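Local structure of 3,4-dihydroxybenzoate decarboxylase (Enterobacter cloacae, 5NY5) at residues 96-110 and 234-248. The protein probably catalyses the reversible decarboxylation of 3,4-dihydroxybenzoate to catechol as a UbiD-family enzyme dependent on prenylated flavin and a metal ion. Residues are numbered along the deposited sequence; the frame is centred on the assembly and turned at random.
Sequences HVGQAVKNPVAPVVV and LGVAGALRQQPVELV
Val105 packs on the Gly235-Ala239 side of helix 234-241. Its CB sits on the backbone there, 3.5 Å from Gly238 C; CG1, anti to the backbone N (chi1 173°), extends to CA and CB of Pro244, while CG2, the other branch, meets Ala239 CA at 3.7 Å. Val105 N donates to Gly235 O (2.9 Å), a carbonyl that also accepts from Ala239 N within the helix. With no side chain at Gly235 or Gly238, the 104-106 loop lies directly on the helix backbone: Gly235 CA makes a CA-H...O contact with Val105 O. Beyond Pro244, strands 108-110 and 246-249 pair in parallel through Val108-Glu246 and Val109-Leu247, in a small mixed sheet completed by strand 256-258; strand 246-249 belongs to the Rift-related domain of the UbiD family. Val108 N bonds to Val245 O, and Val108 O receives Leu247 N at 2.7 Å. Pro107 and Leu247 run side by side, with Pro107 CB 3.8 Å from Leu247 CD1. At the other end, the axes of helical segments 96-101 and 234-241 cross at 111°. Ala100 CB faces Leu240 CG and Ala239 CB, and Val236 CG1 reaches Val101 CG2 at 3.7 Å. Val97, which touches Val236 CG1 through its own CG1, also meets Phe222, which binds prenylated FMN in the cofactor-bound protein.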
ATOM      1  N   HIS A  96     -11.068  32.442 -24.472  1.00 68.26           N
ATOM      2  CA  HIS A  96     -11.563  33.725 -24.954  1.00 62.43           C
ATOM      3  C   HIS A  96     -11.613  34.756 -23.835  1.00 61.59           C
ATOM      4  O   HIS A  96     -11.233  35.916 -24.029  1.00 62.53           O
ATOM      5  CB  HIS A  96     -12.943  33.543 -25.585  1.00 61.77           C
ATOM      6  CG  HIS A  96     -13.500  34.790 -26.192  1.00 62.31           C
ATOM      7  ND1 HIS A  96     -14.365  35.624 -25.516  1.00 61.17           N
ATOM      8  CD2 HIS A  96     -13.321  35.344 -27.413  1.00 64.05           C
ATOM      9  CE1 HIS A  96     -14.694  36.639 -26.294  1.00 62.15           C
ATOM     10  NE2 HIS A  96     -14.073  36.493 -27.451  1.00 63.91           N
ATOM     11  N   VAL A  97     -12.070  34.348 -22.650  1.00 60.01           N
ATOM     12  CA  VAL A  97     -12.104  35.273 -21.521  1.00 59.36           C
ATOM     13  C   VAL A  97     -10.694  35.565 -21.027  1.00 60.41           C
ATOM     14  O   VAL A  97     -10.351  36.716 -20.731  1.00 60.94           O
ATOM     15  CB  VAL A  97     -12.995  34.712 -20.398  1.00 57.61           C
ATOM     16  CG1 VAL A  97     -13.009  35.663 -19.217  1.00 57.16           C
ATOM     17  CG2 VAL A  97     -14.406  34.476 -20.910  1.00 56.74           C
ATOM     18  N   GLY A  98      -9.851  34.534 -20.932  1.00 60.86           N
ATOM     19  CA  GLY A  98      -8.478  34.743 -20.504  1.00 62.07           C
ATOM     20  C   GLY A  98      -7.710  35.681 -21.411  1.00 63.88           C
ATOM     21  O   GLY A  98      -6.785  36.363 -20.964  1.00 64.85           O
ATOM     22  N   GLN A  99      -8.075  35.727 -22.693  1.00 64.53           N
ATOM     23  CA  GLN A  99      -7.476  36.703 -23.597  1.00 66.39           C
ATOM     24  C   GLN A  99      -7.942  38.113 -23.263  1.00 66.15           C
ATOM     25  O   GLN A  99      -7.158  39.066 -23.331  1.00 70.14           O
ATOM     26  CB  GLN A  99      -7.814  36.347 -25.046  1.00 67.30           C
ATOM     27  CG  GLN A  99      -7.363  37.368 -26.080  1.00 69.36           C
ATOM     28  CD  GLN A  99      -5.871  37.315 -26.366  1.00 79.68           C
ATOM     29  OE1 GLN A  99      -5.123  36.596 -25.705  1.00 84.30           O
ATOM     30  NE2 GLN A  99      -5.436  38.076 -27.362  1.00 83.27           N
ATOM     31  N   ALA A 100      -9.214  38.263 -22.885  1.00 64.49           N
ATOM     32  CA  ALA A 100      -9.729  39.583 -22.543  1.00 64.32           C
ATOM     33  C   ALA A 100      -9.205  40.062 -21.196  1.00 64.02           C
ATOM     34  O   ALA A 100      -9.091  41.271 -20.973  1.00 64.67           O
ATOM     35  CB  ALA A 100     -11.258  39.568 -22.543  1.00 62.82           C
ATOM     36  N   VAL A 101      -8.887  39.135 -20.289  1.00 63.20           N
ATOM     37  CA  VAL A 101      -8.338  39.517 -18.992  1.00 63.13           C
ATOM     38  C   VAL A 101      -6.996  40.213 -19.161  1.00 65.10           C
ATOM     39  O   VAL A 101      -6.662  41.132 -18.403  1.00 65.55           O
ATOM     40  CB  VAL A 101      -8.227  38.278 -18.080  1.00 62.14           C
ATOM     41  CG1 VAL A 101      -7.496  38.612 -16.791  1.00 62.47           C
ATOM     42  CG2 VAL A 101      -9.606  37.730 -17.770  1.00 60.30           C
ATOM     43  N   LYS A 102      -6.217  39.811 -20.165  1.00 66.47           N
ATOM     44  CA  LYS A 102      -4.882  40.360 -20.350  1.00 68.55           C
ATOM     45  C   LYS A 102      -4.885  41.741 -20.993  1.00 69.84           C
ATOM     46  O   LYS A 102      -3.863  42.432 -20.939  1.00 80.13           O
ATOM     47  CB  LYS A 102      -4.038  39.401 -21.189  1.00 69.78           C
ATOM     48  CG  LYS A 102      -3.838  38.043 -20.539  1.00 68.92           C
ATOM     49  CD  LYS A 102      -3.090  37.086 -21.451  1.00 73.22           C
ATOM     50  CE  LYS A 102      -2.911  35.731 -20.787  1.00 73.94           C
ATOM     51  NZ  LYS A 102      -4.216  35.154 -20.355  1.00 74.95           N
ATOM     52  N   ASN A 103      -5.994  42.156 -21.596  1.00 69.21           N
ATOM     53  CA  ASN A 103      -6.104  43.472 -22.228  1.00 70.51           C
ATOM     54  C   ASN A 103      -7.410  44.135 -21.810  1.00 69.11           C
ATOM     55  O   ASN A 103      -8.293  44.378 -22.637  1.00 69.04           O
ATOM     56  CB  ASN A 103      -6.017  43.349 -23.748  1.00 71.95           C
ATOM     57  CG  ASN A 103      -4.784  42.598 -24.203  1.00 73.43           C
ATOM     58  OD1 ASN A 103      -3.787  43.199 -24.596  1.00 75.57           O
ATOM     59  ND2 ASN A 103      -4.849  41.273 -24.157  1.00 73.75           N
ATOM     60  N   PRO A 104      -7.562  44.452 -20.527  1.00 68.15           N
ATOM     61  CA  PRO A 104      -8.844  44.975 -20.048  1.00 66.82           C
ATOM     62  C   PRO A 104      -9.110  46.382 -20.560  1.00 68.07           C
ATOM     63  O   PRO A 104      -8.210  47.105 -20.989  1.00 69.98           O
ATOM     64  CB  PRO A 104      -8.683  44.962 -18.526  1.00 65.98           C
ATOM     65  CG  PRO A 104      -7.223  45.135 -18.318  1.00 67.57           C
ATOM     66  CD  PRO A 104      -6.547  44.424 -19.461  1.00 68.53           C
ATOM     67  N   VAL A 105     -10.385  46.762 -20.513  1.00 67.10           N
ATOM     68  CA  VAL A 105     -10.830  48.104 -20.868  1.00 68.18           C
ATOM     69  C   VAL A 105     -11.445  48.726 -19.623  1.00 67.30           C
ATOM     70  O   VAL A 105     -12.431  48.205 -19.085  1.00 67.43           O
ATOM     71  CB  VAL A 105     -11.830  48.091 -22.034  1.00 68.22           C
ATOM     72  CG1 VAL A 105     -12.402  49.482 -22.254  1.00 69.29           C
ATOM     73  CG2 VAL A 105     -11.155  47.587 -23.298  1.00 69.50           C
ATOM     74  N   ALA A 106     -10.867  49.836 -19.174  1.00 68.62           N
ATOM     75  CA  ALA A 106     -11.210  50.393 -17.878  1.00 68.09           C
ATOM     76  C   ALA A 106     -12.618  50.986 -17.887  1.00 67.52           C
ATOM     77  O   ALA A 106     -13.074  51.516 -18.902  1.00 68.35           O
ATOM     78  CB  ALA A 106     -10.203  51.465 -17.477  1.00 69.93           C
ATOM     79  N   PRO A 107     -13.324  50.909 -16.763  1.00 66.30           N
ATOM     80  CA  PRO A 107     -14.656  51.517 -16.679  1.00 65.94           C
ATOM     81  C   PRO A 107     -14.585  53.039 -16.714  1.00 67.74           C
ATOM     82  O   PRO A 107     -13.525  53.653 -16.585  1.00 69.18           O
ATOM     83  CB  PRO A 107     -15.196  51.012 -15.339  1.00 64.47           C
ATOM     84  CG  PRO A 107     -13.981  50.649 -14.550  1.00 64.66           C
ATOM     85  CD  PRO A 107     -12.980  50.155 -15.546  1.00 65.25           C
ATOM     86  N   VAL A 108     -15.756  53.647 -16.893  1.00 69.43           N
ATOM     87  CA  VAL A 108     -15.894  55.093 -17.017  1.00 69.56           C
ATOM     88  C   VAL A 108     -17.087  55.542 -16.184  1.00 69.04           C
ATOM     89  O   VAL A 108     -18.139  54.896 -16.193  1.00 67.67           O
ATOM     90  CB  VAL A 108     -16.065  55.520 -18.491  1.00 70.84           C
ATOM     91  CG1 VAL A 108     -16.418  56.991 -18.585  1.00 72.67           C
ATOM     92  CG2 VAL A 108     -14.802  55.225 -19.281  1.00 71.79           C
ATOM     93  N   VAL A 109     -16.924  56.650 -15.463  1.00 73.13           N
ATOM     94  CA  VAL A 109     -18.014  57.209 -14.671  1.00 70.21           C
ATOM     95  C   VAL A 109     -18.882  58.089 -15.560  1.00 71.37           C
ATOM     96  O   VAL A 109     -18.388  58.768 -16.469  1.00 72.98           O
ATOM     97  CB  VAL A 109     -17.464  57.992 -13.465  1.00 72.49           C
ATOM     98  CG1 VAL A 109     -16.575  57.100 -12.618  1.00 70.27           C
ATOM     99  CG2 VAL A 109     -16.703  59.225 -13.921  1.00 75.89           C
ATOM    100  N   VAL A 110     -20.190  58.057 -15.320  1.00 70.70           N
ATOM    101  CA  VAL A 110     -21.148  58.840 -16.101  1.00 71.83           C
ATOM    102  C   VAL A 110     -22.154  59.477 -15.156  1.00 72.11           C
ATOM    103  O   VAL A 110     -22.395  58.982 -14.047  1.00 70.95           O
ATOM    104  CB  VAL A 110     -21.885  57.981 -17.151  1.00 70.85           C
ATOM    105  CG1 VAL A 110     -20.902  57.337 -18.116  1.00 70.77           C
ATOM    106  CG2 VAL A 110     -22.748  56.931 -16.476  1.00 68.82           C
ATOM    107  N   LEU A 234     -13.932  44.883 -13.560  1.00 62.74           N
ATOM    108  CA  LEU A 234     -14.817  45.335 -14.623  1.00 62.52           C
ATOM    109  C   LEU A 234     -14.098  45.485 -15.955  1.00 62.72           C
ATOM    110  O   LEU A 234     -14.760  45.579 -16.994  1.00 62.32           O
ATOM    111  CB  LEU A 234     -15.465  46.664 -14.238  1.00 63.88           C
ATOM    112  CG  LEU A 234     -16.330  46.659 -12.978  1.00 63.89           C
ATOM    113  CD1 LEU A 234     -16.853  48.050 -12.682  1.00 65.46           C
ATOM    114  CD2 LEU A 234     -17.480  45.682 -13.128  1.00 62.27           C
ATOM    115  N   GLY A 235     -12.764  45.516 -15.947  1.00 63.45           N
ATOM    116  CA  GLY A 235     -12.017  45.654 -17.183  1.00 63.81           C
ATOM    117  C   GLY A 235     -12.169  44.481 -18.123  1.00 62.25           C
ATOM    118  O   GLY A 235     -11.994  44.643 -19.336  1.00 62.44           O
ATOM    119  N   VAL A 236     -12.494  43.301 -17.594  1.00 60.83           N
ATOM    120  CA  VAL A 236     -12.702  42.136 -18.445  1.00 59.40           C
ATOM    121  C   VAL A 236     -13.959  42.314 -19.284  1.00 58.92           C
ATOM    122  O   VAL A 236     -13.951  42.091 -20.500  1.00 58.69           O
ATOM    123  CB  VAL A 236     -12.767  40.856 -17.592  1.00 58.15           C
ATOM    124  CG1 VAL A 236     -12.737  39.623 -18.480  1.00 57.44           C
ATOM    125  CG2 VAL A 236     -11.626  40.829 -16.590  1.00 59.36           C
ATOM    126  N   ALA A 237     -15.057  42.728 -18.647  1.00 58.90           N
ATOM    127  CA  ALA A 237     -16.300  42.950 -19.377  1.00 58.61           C
ATOM    128  C   ALA A 237     -16.134  44.031 -20.436  1.00 59.80           C
ATOM    129  O   ALA A 237     -16.612  43.880 -21.568  1.00 59.51           O
ATOM    130  CB  ALA A 237     -17.420  43.321 -18.408  1.00 58.65           C
ATOM    131  N   GLY A 238     -15.456  45.128 -20.090  1.00 61.26           N
ATOM    132  CA  GLY A 238     -15.190  46.159 -21.076  1.00 62.57           C
ATOM    133  C   GLY A 238     -14.390  45.642 -22.255  1.00 62.42           C
ATOM    134  O   GLY A 238     -14.630  46.030 -23.400  1.00 62.90           O
ATOM    135  N   ALA A 239     -13.431  44.754 -21.992  1.00 61.85           N
ATOM    136  CA  ALA A 239     -12.661  44.164 -23.082  1.00 61.71           C
ATOM    137  C   ALA A 239     -13.504  43.181 -23.884  1.00 63.63           C
ATOM    138  O   ALA A 239     -13.367  43.093 -25.109  1.00 65.79           O
ATOM    139  CB  ALA A 239     -11.415  43.477 -22.531  1.00 61.57           C
ATOM    140  N   LEU A 240     -14.383  42.437 -23.210  1.00 65.24           N
ATOM    141  CA  LEU A 240     -15.229  41.474 -23.906  1.00 57.90           C
ATOM    142  C   LEU A 240     -16.242  42.157 -24.816  1.00 58.39           C
ATOM    143  O   LEU A 240     -16.672  41.564 -25.811  1.00 57.93           O
ATOM    144  CB  LEU A 240     -15.943  40.583 -22.892  1.00 56.61           C
ATOM    145  CG  LEU A 240     -15.088  39.510 -22.221  1.00 55.85           C
ATOM    146  CD1 LEU A 240     -15.682  39.120 -20.883  1.00 55.17           C
ATOM    147  CD2 LEU A 240     -14.967  38.294 -23.124  1.00 54.94           C
ATOM    148  N   ARG A 241     -16.633  43.393 -24.501  1.00 63.92           N
ATOM    149  CA  ARG A 241     -17.571  44.137 -25.329  1.00 60.09           C
ATOM    150  C   ARG A 241     -16.916  45.231 -26.158  1.00 61.70           C
ATOM    151  O   ARG A 241     -17.606  45.860 -26.968  1.00 62.42           O
ATOM    152  CB  ARG A 241     -18.671  44.773 -24.465  1.00 60.24           C
ATOM    153  CG  ARG A 241     -19.443  43.803 -23.586  1.00 58.86           C
ATOM    154  CD  ARG A 241     -20.062  42.675 -24.390  1.00 57.77           C
ATOM    155  NE  ARG A 241     -20.960  41.865 -23.573  1.00 56.68           N
ATOM    156  CZ  ARG A 241     -21.476  40.703 -23.955  1.00 55.63           C
ATOM    157  NH1 ARG A 241     -21.179  40.204 -25.147  1.00 55.51           N
ATOM    158  NH2 ARG A 241     -22.285  40.037 -23.146  1.00 54.82           N
ATOM    159  N   GLN A 242     -15.615  45.474 -25.981  1.00 62.41           N
ATOM    160  CA  GLN A 242     -14.924  46.588 -26.636  1.00 64.16           C
ATOM    161  C   GLN A 242     -15.637  47.907 -26.353  1.00 65.32           C
ATOM    162  O   GLN A 242     -15.692  48.806 -27.193  1.00 66.65           O
ATOM    163  CB  GLN A 242     -14.783  46.347 -28.139  1.00 64.46           C
ATOM    164  CG  GLN A 242     -13.759  45.287 -28.494  1.00 63.87           C
ATOM    165  CD  GLN A 242     -12.365  45.655 -28.029  1.00 64.81           C
ATOM    166  OE1 GLN A 242     -11.894  45.176 -26.998  1.00 64.16           O
ATOM    167  NE2 GLN A 242     -11.693  46.508 -28.793  1.00 66.47           N
ATOM    168  N   GLN A 243     -16.190  48.017 -25.151  1.00 64.90           N
ATOM    169  CA  GLN A 243     -16.969  49.165 -24.719  1.00 65.89           C
ATOM    170  C   GLN A 243     -16.880  49.267 -23.202  1.00 65.78           C
ATOM    171  O   GLN A 243     -17.266  48.328 -22.496  1.00 64.39           O
ATOM    172  CB  GLN A 243     -18.422  49.029 -25.171  1.00 65.31           C
ATOM    173  CG  GLN A 243     -19.303  50.196 -24.791  1.00 66.39           C
ATOM    174  CD  GLN A 243     -19.027  51.427 -25.624  1.00 68.25           C
ATOM    175  OE1 GLN A 243     -18.558  51.334 -26.759  1.00 68.61           O
ATOM    176  NE2 GLN A 243     -19.317  52.593 -25.064  1.00 69.55           N
ATOM    177  N   PRO A 244     -16.373  50.376 -22.669  1.00 67.33           N
ATOM    178  CA  PRO A 244     -16.144  50.461 -21.221  1.00 67.43           C
ATOM    179  C   PRO A 244     -17.433  50.337 -20.422  1.00 66.71           C
ATOM    180  O   PRO A 244     -18.492  50.815 -20.830  1.00 66.95           O
ATOM    181  CB  PRO A 244     -15.508  51.845 -21.045  1.00 69.56           C
ATOM    182  CG  PRO A 244     -15.861  52.595 -22.279  1.00 70.49           C
ATOM    183  CD  PRO A 244     -15.919  51.583 -23.372  1.00 69.21           C
ATOM    184  N   VAL A 245     -17.329  49.672 -19.272  1.00 65.93           N
ATOM    185  CA  VAL A 245     -18.452  49.574 -18.350  1.00 65.46           C
ATOM    186  C   VAL A 245     -18.701  50.936 -17.718  1.00 67.18           C
ATOM    187  O   VAL A 245     -17.768  51.599 -17.249  1.00 68.46           O
ATOM    188  CB  VAL A 245     -18.175  48.505 -17.282  1.00 64.36           C
ATOM    189  CG1 VAL A 245     -19.336  48.408 -16.307  1.00 64.02           C
ATOM    190  CG2 VAL A 245     -17.909  47.166 -17.937  1.00 62.77           C
ATOM    191  N   GLU A 246     -19.959  51.360 -17.701  1.00 67.32           N
ATOM    192  CA  GLU A 246     -20.311  52.680 -17.202  1.00 69.04           C
ATOM    193  C   GLU A 246     -20.663  52.624 -15.720  1.00 69.13           C
ATOM    194  O   GLU A 246     -21.377  51.723 -15.271  1.00 67.84           O
ATOM    195  CB  GLU A 246     -21.479  53.259 -18.003  1.00 69.40           C
ATOM    196  CG  GLU A 246     -21.118  53.593 -19.442  1.00 69.84           C
ATOM    197  CD  GLU A 246     -22.333  53.849 -20.312  1.00 69.88           C
ATOM    198  OE1 GLU A 246     -22.198  53.791 -21.551  1.00 69.87           O
ATOM    199  OE2 GLU A 246     -23.423  54.105 -19.759  1.00 70.02           O
ATOM    200  N   LEU A 247     -20.150  53.593 -14.968  1.00 70.79           N
ATOM    201  CA  LEU A 247     -20.382  53.695 -13.536  1.00 71.28           C
ATOM    202  C   LEU A 247     -21.085  55.007 -13.218  1.00 73.03           C
ATOM    203  O   LEU A 247     -20.908  56.009 -13.915  1.00 74.31           O
ATOM    204  CB  LEU A 247     -19.069  53.607 -12.753  1.00 71.88           C
ATOM    205  CG  LEU A 247     -18.280  52.310 -12.936  1.00 70.31           C
ATOM    206  CD1 LEU A 247     -16.940  52.382 -12.228  1.00 71.24           C
ATOM    207  CD2 LEU A 247     -19.087  51.130 -12.431  1.00 68.62           C
ATOM    208  N   VAL A 248     -21.883  54.992 -12.155  1.00 73.17           N
ATOM    209  CA  VAL A 248     -22.638  56.158 -11.718  1.00 74.84           C
ATOM    210  C   VAL A 248     -22.412  56.346 -10.226  1.00 75.85           C
ATOM    211  O   VAL A 248     -22.380  55.372  -9.468  1.00 74.81           O
ATOM    212  CB  VAL A 248     -24.143  56.015 -12.039  1.00 74.17           C
ATOM    213  CG1 VAL A 248     -24.682  54.696 -11.510  1.00 72.43           C
ATOM    214  CG2 VAL A 248     -24.934  57.185 -11.470  1.00 75.98           C
TER